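Local atomic coordinates of 3-oxoacyl-[acyl-carrier-protein] synthase (Arabidopsis thaliana, PDB entry 2IX4), a protein that catalyses the condensation steps of mitochondrial fatty acid synthesis, lengthening a growing acyl chain by two carbons taken from malonyl-ACP. Residues 143-146 with 147-151. Numbering follows the deposited sequence.
Sequences RRLS and PFFIP
Two hydrogen bonds join Ser146 to the backbone just ahead of it, one to its side chain and one to its carbonyl, both accepted by Ser146. The OG of Ser146 accepts the N-H of Phe148 at 3.1 Å, and an N-H...O angle of 155° marks a fairly straight bond. What puts the hydroxyl there is chi1 of 179°, which sets OG opposite the serine's own N and beside its carbonyl carbon, facing the onward chain. Ser146 OG also lies near the plane of the Phe148 ring at its edge, 3.6 Å from Phe148 CD1. In the backbone bond, Phe149 N reaches Ser146 O at 3.2 Å. This second bond closes a type I beta turn from Ser146 to Phe149, with Pro147 and Phe148 at its corners, and the side-chain bond two residues on makes Ser146 the head of an ST turn. The turn leads the loop after helix 127-138 into helix 149-153 at the homodimer interface, where Pro147 O accepts a hydrogen bond from Ser221 OG of the second subunit. With an alanine at Ser146 the hydroxyl is gone, and the Phe148 N-H would probably lose its acceptor, leaving the turn to the Phe149 N bond alone. The one apolar side-chain contact is Leu145 CD1 on Phe149 CG, 4.2 Å, approaching obliquely, both residues also packing on Ala133. A water accepts from Ile150 N at 3.2 Å.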
loop_
_atom_site.group_PDB
_atom_site.type_symbol
_atom_site.label_atom_id
_atom_site.label_comp_id
_atom_site.label_asym_id
_atom_site.label_seq_id
_atom_site.Cartn_x
_atom_site.Cartn_y
_atom_site.Cartn_z
ATOM N N ARG A 143 -1.683 -21.829 -20.860
ATOM C CA ARG A 143 -1.295 -23.044 -20.134
ATOM C C ARG A 143 0.024 -22.857 -19.375
ATOM O O ARG A 143 0.232 -23.465 -18.323
ATOM C CB ARG A 143 -1.180 -24.224 -21.106
ATOM C CG ARG A 143 -0.773 -25.552 -20.478
ATOM C CD ARG A 143 -0.092 -26.462 -21.498
ATOM N NE ARG A 143 0.173 -27.790 -20.944
ATOM C CZ ARG A 143 -0.630 -28.842 -21.085
ATOM N NH1 ARG A 143 -1.761 -28.742 -21.776
ATOM N NH2 ARG A 143 -0.299 -30.003 -20.537
ATOM N N ARG A 144 0.897 -22.007 -19.912
ATOM C CA ARG A 144 2.210 -21.737 -19.319
ATOM C C ARG A 144 2.143 -20.860 -18.062
ATOM O O ARG A 144 3.123 -20.780 -17.316
ATOM C CB ARG A 144 3.155 -21.089 -20.347
ATOM C CG ARG A 144 3.246 -21.795 -21.698
ATOM C CD ARG A 144 4.104 -23.060 -21.659
ATOM N NE ARG A 144 5.527 -22.765 -21.822
ATOM C CZ ARG A 144 6.466 -23.671 -22.097
ATOM N NH1 ARG A 144 6.152 -24.954 -22.250
ATOM N NH2 ARG A 144 7.731 -23.290 -22.226
ATOM N N LEU A 145 1.001 -20.208 -17.833
ATOM C CA LEU A 145 0.847 -19.283 -16.700
ATOM C C LEU A 145 1.229 -19.935 -15.373
ATOM O O LEU A 145 0.810 -21.054 -15.080
ATOM C CB LEU A 145 -0.574 -18.707 -16.628
ATOM C CG LEU A 145 -0.831 -17.572 -15.625
ATOM C CD1 LEU A 145 -0.097 -16.304 -16.023
ATOM C CD2 LEU A 145 -2.315 -17.297 -15.494
ATOM N N SER A 146 2.039 -19.225 -14.595
ATOM C CA SER A 146 2.577 -19.740 -13.339
ATOM C C SER A 146 1.560 -19.651 -12.199
ATOM O O SER A 146 0.825 -18.664 -12.103
ATOM C CB SER A 146 3.851 -18.976 -12.960
ATOM O OG SER A 146 4.389 -19.442 -11.730
ATOM N N PRO A 147 1.521 -20.681 -11.329
ATOM C CA PRO A 147 0.711 -20.621 -10.107
ATOM C C PRO A 147 1.215 -19.544 -9.146
ATOM O O PRO A 147 0.483 -19.129 -8.241
ATOM C CB PRO A 147 0.908 -22.009 -9.478
ATOM C CG PRO A 147 1.458 -22.872 -10.562
ATOM C CD PRO A 147 2.239 -21.965 -11.448
ATOM N N PHE A 148 2.457 -19.105 -9.350
ATOM C CA PHE A 148 3.089 -18.083 -8.516
ATOM C C PHE A 148 2.919 -16.668 -9.066
ATOM O O PHE A 148 3.484 -15.722 -8.517
ATOM C CB PHE A 148 4.582 -18.382 -8.336
ATOM C CG PHE A 148 4.868 -19.722 -7.723
ATOM C CD1 PHE A 148 5.352 -20.766 -8.504
ATOM C CD2 PHE A 148 4.656 -19.942 -6.365
ATOM C CE1 PHE A 148 5.619 -22.009 -7.944
ATOM C CE2 PHE A 148 4.922 -21.183 -5.795
ATOM C CZ PHE A 148 5.406 -22.218 -6.588
ATOM N N PHE A 149 2.140 -16.520 -10.138
ATOM C CA PHE A 149 1.955 -15.217 -10.774
ATOM C C PHE A 149 1.392 -14.168 -9.817
ATOM O O PHE A 149 1.983 -13.099 -9.656
ATOM C CB PHE A 149 1.089 -15.323 -12.040
ATOM C CG PHE A 149 0.627 -13.988 -12.575
ATOM C CD1 PHE A 149 1.531 -13.106 -13.165
ATOM C CD2 PHE A 149 -0.710 -13.613 -12.481
ATOM C CE1 PHE A 149 1.108 -11.866 -13.650
ATOM C CE2 PHE A 149 -1.142 -12.377 -12.966
ATOM C CZ PHE A 149 -0.229 -11.505 -13.553
ATOM N N ILE A 150 0.255 -14.476 -9.188
ATOM C CA ILE A 150 -0.394 -13.543 -8.258
ATOM C C ILE A 150 0.501 -13.183 -7.056
ATOM O O ILE A 150 0.698 -11.996 -6.780
ATOM C CB ILE A 150 -1.811 -14.033 -7.805
ATOM C CG1 ILE A 150 -2.800 -14.032 -8.984
ATOM C CG2 ILE A 150 -2.346 -13.200 -6.634
ATOM C CD1 ILE A 150 -3.168 -12.645 -9.532
ATOM N N PRO A 151 1.051 -14.194 -6.345
ATOM C CA PRO A 151 1.930 -13.895 -5.207
ATOM C C PRO A 151 3.130 -12.995 -5.524
ATOM O O PRO A 151 3.546 -12.222 -4.665
ATOM C CB PRO A 151 2.418 -15.279 -4.768
ATOM C CG PRO A 151 1.377 -16.210 -5.230
ATOM C CD PRO A 151 0.873 -15.648 -6.517
HETATM O O HOH W 1 -1.202 -17.279 -9.906
#